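Local coordinates for protein b11L5F_LGL (Synthetic construct, PDB 6CZG) that is a de novo designed, ligand-binding beta-barrel, a redesign from work on fluorescence-activating barrels, and probably holds a small molecule inside the barrel, at residues A[6-11]-A[39-44]. Residues are numbered along the deposited sequence; the frame is centred on the assembly and turned at random.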
loop_
_atom_site.group_PDB
_atom_site.type_symbol
_atom_site.label_atom_id
_atom_site.label_comp_id
_atom_site.label_asym_id
_atom_site.label_seq_id
_atom_site.Cartn_x
_atom_site.Cartn_y
_atom_site.Cartn_z
ATOM N N ARG A 6 14.801 1.554 -7.168
ATOM C CA ARG A 6 14.406 2.962 -7.115
ATOM C C ARG A 6 13.124 3.168 -6.313
ATOM O O ARG A 6 13.025 4.106 -5.509
ATOM C CB ARG A 6 14.235 3.496 -8.538
ATOM C CG ARG A 6 14.450 4.990 -8.696
ATOM C CD ARG A 6 14.846 5.322 -10.127
ATOM N NE ARG A 6 13.764 5.044 -11.068
ATOM C CZ ARG A 6 13.833 5.264 -12.377
ATOM N NH1 ARG A 6 14.937 5.768 -12.910
ATOM N NH2 ARG A 6 12.797 4.979 -13.154
ATOM N N ALA A 7 12.129 2.302 -6.525
ATOM C CA ALA A 7 10.861 2.429 -5.814
ATOM C C ALA A 7 11.065 2.395 -4.305
ATOM O O ALA A 7 10.479 3.204 -3.573
ATOM C CB ALA A 7 9.901 1.324 -6.255
ATOM N N ALA A 8 11.894 1.468 -3.820
ATOM C CA ALA A 8 12.178 1.411 -2.389
ATOM C C ALA A 8 12.893 2.667 -1.910
ATOM O O ALA A 8 12.735 3.066 -0.751
ATOM C CB ALA A 8 13.011 0.172 -2.063
ATOM N N SER A 9 13.683 3.301 -2.780
ATOM C CA SER A 9 14.351 4.541 -2.400
ATOM C C SER A 9 13.374 5.705 -2.316
ATOM O O SER A 9 13.583 6.629 -1.523
ATOM C CB SER A 9 15.473 4.862 -3.388
ATOM O OG SER A 9 16.693 4.266 -2.985
ATOM N N LEU A 10 12.305 5.682 -3.115
ATOM C CA LEU A 10 11.360 6.792 -3.154
ATOM C C LEU A 10 10.142 6.596 -2.257
ATOM O O LEU A 10 9.404 7.559 -2.027
ATOM C CB LEU A 10 10.890 7.031 -4.594
ATOM C CG LEU A 10 11.965 7.519 -5.566
ATOM C CD1 LEU A 10 11.368 7.779 -6.939
ATOM C CD2 LEU A 10 12.647 8.766 -5.026
ATOM N N LEU A 11 9.916 5.388 -1.743
ATOM C CA LEU A 11 8.721 5.083 -0.960
ATOM C C LEU A 11 8.677 5.615 0.478
ATOM O O LEU A 11 7.575 5.917 0.955
ATOM C CB LEU A 11 8.505 3.568 -0.928
ATOM C CG LEU A 11 7.599 3.026 -2.036
ATOM C CD1 LEU A 11 7.464 1.515 -1.939
ATOM C CD2 LEU A 11 6.233 3.699 -1.990
ATOM N N TYR A 39 16.266 -4.065 0.544
ATOM C CA TYR A 39 15.335 -4.712 -0.362
ATOM C C TYR A 39 13.882 -4.599 0.076
ATOM O O TYR A 39 12.992 -4.883 -0.734
ATOM C CB TYR A 39 15.685 -6.204 -0.507
ATOM C CG TYR A 39 17.169 -6.488 -0.588
ATOM C CD1 TYR A 39 17.834 -6.499 -1.808
ATOM C CD2 TYR A 39 17.908 -6.746 0.561
ATOM C CE1 TYR A 39 19.191 -6.759 -1.880
ATOM C CE2 TYR A 39 19.263 -7.005 0.498
ATOM C CZ TYR A 39 19.900 -7.010 -0.725
ATOM O OH TYR A 39 21.250 -7.268 -0.793
ATOM N N THR A 40 13.611 -4.197 1.320
ATOM C CA THR A 40 12.257 -4.219 1.855
ATOM C C THR A 40 11.996 -2.993 2.715
ATOM O O THR A 40 12.915 -2.401 3.286
ATOM C CB THR A 40 11.991 -5.474 2.704
ATOM O OG1 THR A 40 12.981 -5.574 3.736
ATOM C CG2 THR A 40 12.019 -6.728 1.850
ATOM N N LEU A 41 10.719 -2.627 2.808
ATOM C CA LEU A 41 10.247 -1.596 3.718
ATOM C C LEU A 41 9.036 -2.123 4.471
ATOM O O LEU A 41 8.320 -2.999 3.983
ATOM C CB LEU A 41 9.868 -0.304 2.981
ATOM C CG LEU A 41 10.945 0.388 2.148
ATOM C CD1 LEU A 41 10.590 0.291 0.680
ATOM C CD2 LEU A 41 11.088 1.839 2.564
ATOM N N ASP A 42 8.819 -1.601 5.673
ATOM C CA ASP A 42 7.598 -1.887 6.410
ATOM C C ASP A 42 6.518 -0.894 6.004
ATOM O O ASP A 42 6.783 0.304 5.863
ATOM C CB ASP A 42 7.838 -1.819 7.919
ATOM C CG ASP A 42 8.704 -2.954 8.422
ATOM O OD1 ASP A 42 8.577 -4.078 7.892
ATOM O OD2 ASP A 42 9.509 -2.725 9.349
ATOM N N VAL A 43 5.300 -1.394 5.811
ATOM C CA VAL A 43 4.172 -0.565 5.401
ATOM C C VAL A 43 3.098 -0.631 6.476
ATOM O O VAL A 43 2.773 -1.715 6.979
ATOM C CB VAL A 43 3.615 -0.988 4.026
ATOM C CG1 VAL A 43 3.218 -2.456 4.020
ATOM C CG2 VAL A 43 2.429 -0.114 3.642
ATOM N N LYS A 44 2.571 0.533 6.847
ATOM C CA LYS A 44 1.449 0.650 7.767
ATOM C C LYS A 44 0.324 1.390 7.060
ATOM O O LYS A 44 0.511 2.528 6.615
ATOM C CB LYS A 44 1.857 1.378 9.048
ATOM C CG LYS A 44 2.735 0.551 9.973
ATOM C CD LYS A 44 2.689 1.084 11.394
ATOM C CE LYS A 44 3.914 0.656 12.185
ATOM N NZ LYS A 44 5.027 0.222 11.297
#
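L41 meets the short helix 6-10 through one methyl group: CD1 of L41 lies 3.6 Å from CA of A8 and 3.7 Å from CB of the same alanine. Where a short helix closes one end of a barrel, an inward-pointing strand residue can pack directly on its backbone, and here the small side chain of A8 lets the leucine come right up to the main chain. CB of L41 points toward the helix, and with CG anti to the residue's own carbonyl carbon (chi1 -59°) CD1 is brought against A8, while CD2 grazes the carbonyl O of A8 at 3.9 Å. This pair is the tight part of a small, buried contact among apolar side chains. L11 is the looser neighbour, its CB 4.2 Å from CD1 of L41. No hydrogen bond crosses between the two segments.

The solvent side is different in character. Y39 is exposed, T40 and S9 partly so, and the CB atoms of all three point away from the opposite segment. T40 OG1 bonds with S37 OG and S9 OG with S3 OG, so these polar groups are engaged apart from the apolar contact.

The alternation of strand 40-48 thus sends L41 inward, where M69 of strand 68-75 touches it together with A8 and L11. C63 of strand 54-65 packs on A8 and is disulfide-bonded to C5, just before the helix, while R6 forms a salt bridge with D67. The helix is thereby joined to strands 40-48, 54-65 and 68-75 at one end of the eight-stranded antiparallel barrel.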